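Local coordinates for protein Ulp1-like SUMO protease (Chaetomium thermophilum, PDB 6DG4) that probably removes SUMO from its conjugates as a cysteine protease of the Ulp1 (peptidase C48) family, this chain being its C-terminal catalytic domain, at residues Ala115-Arg118 and Asp124-Thr127. Residues are numbered along the deposited sequence; the frame is centred on the assembly and turned at random.
Sequences ANVR and DIDT
Ile-125 CD1 rests against the carbonyl O of Asn-116 and CG2 of Val-117 where a connection doubles back on itself: both segments belong to the single loop that leaves helix 109-114 and enters strand 127-134 in the catalytic domain of this Ulp1-family protease. The example illustrates how a helix-to-strand link can be bridged by a single methyl group while hydrogen bonds, such as those of the Asn-121 side chain to Asn-116 O and Arg-118 N, hold the turn. At the helix end the carbonyl O of Ala-115 accepts a hydrogen bond from Thr-90 OG1, in strand 89-91 at the edge of the five-stranded sheet. Asn-116 then breaks the helical path with a positive phi of 60°, and two bonds back into the last turn complete a Schellman motif. Its carbonyl O lies 4.0 Å from Ile-125 CD1, a van der Waals contact of methyl and carbonyl. Val-117 supplies the apolar partner. With CG1 anti to the backbone N (chi1 177°), its other methyl, CG2, lies beside that N and meets Ile-125 CD1 at 4.1 Å. The CB of Ile-125 is directed toward the first segment, and the anti chi2 of 170° carries CD1 on to the contact, just ahead of the strand that Thr-127 begins. The two side chains cross at about a right angle and touch through one methyl each; the segments bury just 79 Å² between them. Val-117 is also packed among Leu-112 of helix 109-114, Thr-90 of strand 89-91 and Phe-122 of the loop. Arg-118 folds back instead to Asn-116: Arg-118 NH1 donates to Asn-116 OD1 at 3.0 Å, in the carbonyl plane on a lone pair, the oxygen lying 3° out of the guanidinium plane.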
ATOM      1  N   ALA A 115      13.625   1.126   5.288  1.00 12.68           N
ATOM      2  CA  ALA A 115      12.888   0.507   4.194  1.00 12.45           C
ATOM      3  C   ALA A 115      13.787  -0.277   3.245  1.00 11.64           C
ATOM      4  O   ALA A 115      13.294  -0.817   2.249  1.00 11.80           O
ATOM      5  CB  ALA A 115      12.124   1.575   3.405  1.00 11.33           C
ATOM      6  N   ASN A 116      15.087  -0.346   3.530  1.00 11.95           N
ATOM      7  CA  ASN A 116      16.042  -1.069   2.691  1.00 12.86           C
ATOM      8  C   ASN A 116      16.086  -0.509   1.275  1.00 13.04           C
ATOM      9  O   ASN A 116      16.217  -1.245   0.295  1.00 14.01           O
ATOM     10  CB  ASN A 116      15.785  -2.570   2.729  1.00 14.53           C
ATOM     11  CG  ASN A 116      16.088  -3.147   4.086  1.00 17.57           C
ATOM     12  OD1 ASN A 116      17.203  -3.010   4.586  1.00 18.96           O
ATOM     13  ND2 ASN A 116      15.092  -3.750   4.712  1.00 20.43           N
ATOM     14  N   VAL A 117      16.011   0.814   1.180  1.00 12.19           N
ATOM     15  CA  VAL A 117      16.137   1.539  -0.075  1.00 12.81           C
ATOM     16  C   VAL A 117      17.499   2.220  -0.045  1.00 13.81           C
ATOM     17  O   VAL A 117      17.666   3.285   0.563  1.00 15.88           O
ATOM     18  CB  VAL A 117      15.000   2.548  -0.260  1.00 12.94           C
ATOM     19  CG1 VAL A 117      15.181   3.333  -1.535  1.00 15.19           C
ATOM     20  CG2 VAL A 117      13.654   1.832  -0.260  1.00 13.10           C
ATOM     21  N   ARG A 118      18.478   1.602  -0.698  1.00 12.58           N
ATOM     22  CA  ARG A 118      19.839   2.110  -0.752  1.00 12.37           C
ATOM     23  C   ARG A 118      20.289   2.195  -2.203  1.00 12.14           C
ATOM     24  O   ARG A 118      19.728   1.549  -3.089  1.00 13.54           O
ATOM     25  CB  ARG A 118      20.794   1.204   0.034  1.00 15.40           C
ATOM     26  CG  ARG A 118      20.524   1.195   1.533  1.00 17.63           C
ATOM     27  CD  ARG A 118      21.400   0.176   2.234  1.00 18.13           C
ATOM     28  NE  ARG A 118      21.281   0.240   3.689  1.00 22.62           N
ATOM     29  CZ  ARG A 118      20.356  -0.395   4.407  1.00 26.79           C
ATOM     30  NH1 ARG A 118      19.441  -1.156   3.821  1.00 27.83           N
ATOM     31  NH2 ARG A 118      20.349  -0.265   5.727  1.00 30.13           N
ATOM     32  N   ASP A 124      17.321  -2.890  -8.157  1.00 12.33           N
ATOM     33  CA  ASP A 124      16.896  -4.270  -7.960  1.00 12.42           C
ATOM     34  C   ASP A 124      15.511  -4.361  -7.333  1.00 12.71           C
ATOM     35  O   ASP A 124      14.899  -5.430  -7.362  1.00 13.67           O
ATOM     36  CB  ASP A 124      17.926  -4.981  -7.067  1.00 17.94           C
ATOM     37  CG  ASP A 124      17.561  -6.430  -6.763  1.00 22.77           C
ATOM     38  OD1 ASP A 124      17.543  -7.250  -7.704  1.00 25.67           O
ATOM     39  OD2 ASP A 124      17.322  -6.758  -5.577  1.00 24.80           O
ATOM     40  N   ILE A 125      15.001  -3.278  -6.766  1.00 10.92           N
ATOM     41  CA  ILE A 125      13.651  -3.268  -6.218  1.00 10.60           C
ATOM     42  C   ILE A 125      12.661  -3.192  -7.373  1.00  9.95           C
ATOM     43  O   ILE A 125      12.863  -2.425  -8.321  1.00 12.38           O
ATOM     44  CB  ILE A 125      13.483  -2.062  -5.278  1.00 10.41           C
ATOM     45  CG1 ILE A 125      14.517  -2.098  -4.148  1.00 11.75           C
ATOM     46  CG2 ILE A 125      12.073  -2.012  -4.712  1.00 10.91           C
ATOM     47  CD1 ILE A 125      14.564  -0.810  -3.326  1.00 12.40           C
ATOM     48  N   ASP A 126      11.572  -3.965  -7.291  1.00 10.04           N
ATOM     49  CA  ASP A 126      10.499  -3.854  -8.274  1.00 10.18           C
ATOM     50  C   ASP A 126       9.484  -2.764  -7.931  1.00  9.73           C
ATOM     51  O   ASP A 126       9.023  -2.048  -8.828  1.00 10.31           O
ATOM     52  CB  ASP A 126       9.721  -5.168  -8.390  1.00 10.82           C
ATOM     53  CG  ASP A 126      10.513  -6.277  -9.052  1.00 14.17           C
ATOM     54  OD1 ASP A 126      11.495  -6.005  -9.774  1.00 15.72           O
ATOM     55  OD2 ASP A 126      10.129  -7.443  -8.851  1.00 17.20           O
ATOM     56  N   THR A 127       9.106  -2.635  -6.659  1.00  9.84           N
ATOM     57  CA  THR A 127       8.000  -1.773  -6.267  1.00  9.04           C
ATOM     58  C   THR A 127       8.303  -1.114  -4.935  1.00  9.34           C
ATOM     59  O   THR A 127       8.610  -1.804  -3.959  1.00 10.23           O
ATOM     60  CB  THR A 127       6.724  -2.603  -6.120  1.00 10.58           C
ATOM     61  OG1 THR A 127       6.525  -3.362  -7.314  1.00 11.84           O
ATOM     62  CG2 THR A 127       5.528  -1.713  -5.882  1.00 12.40           C
TER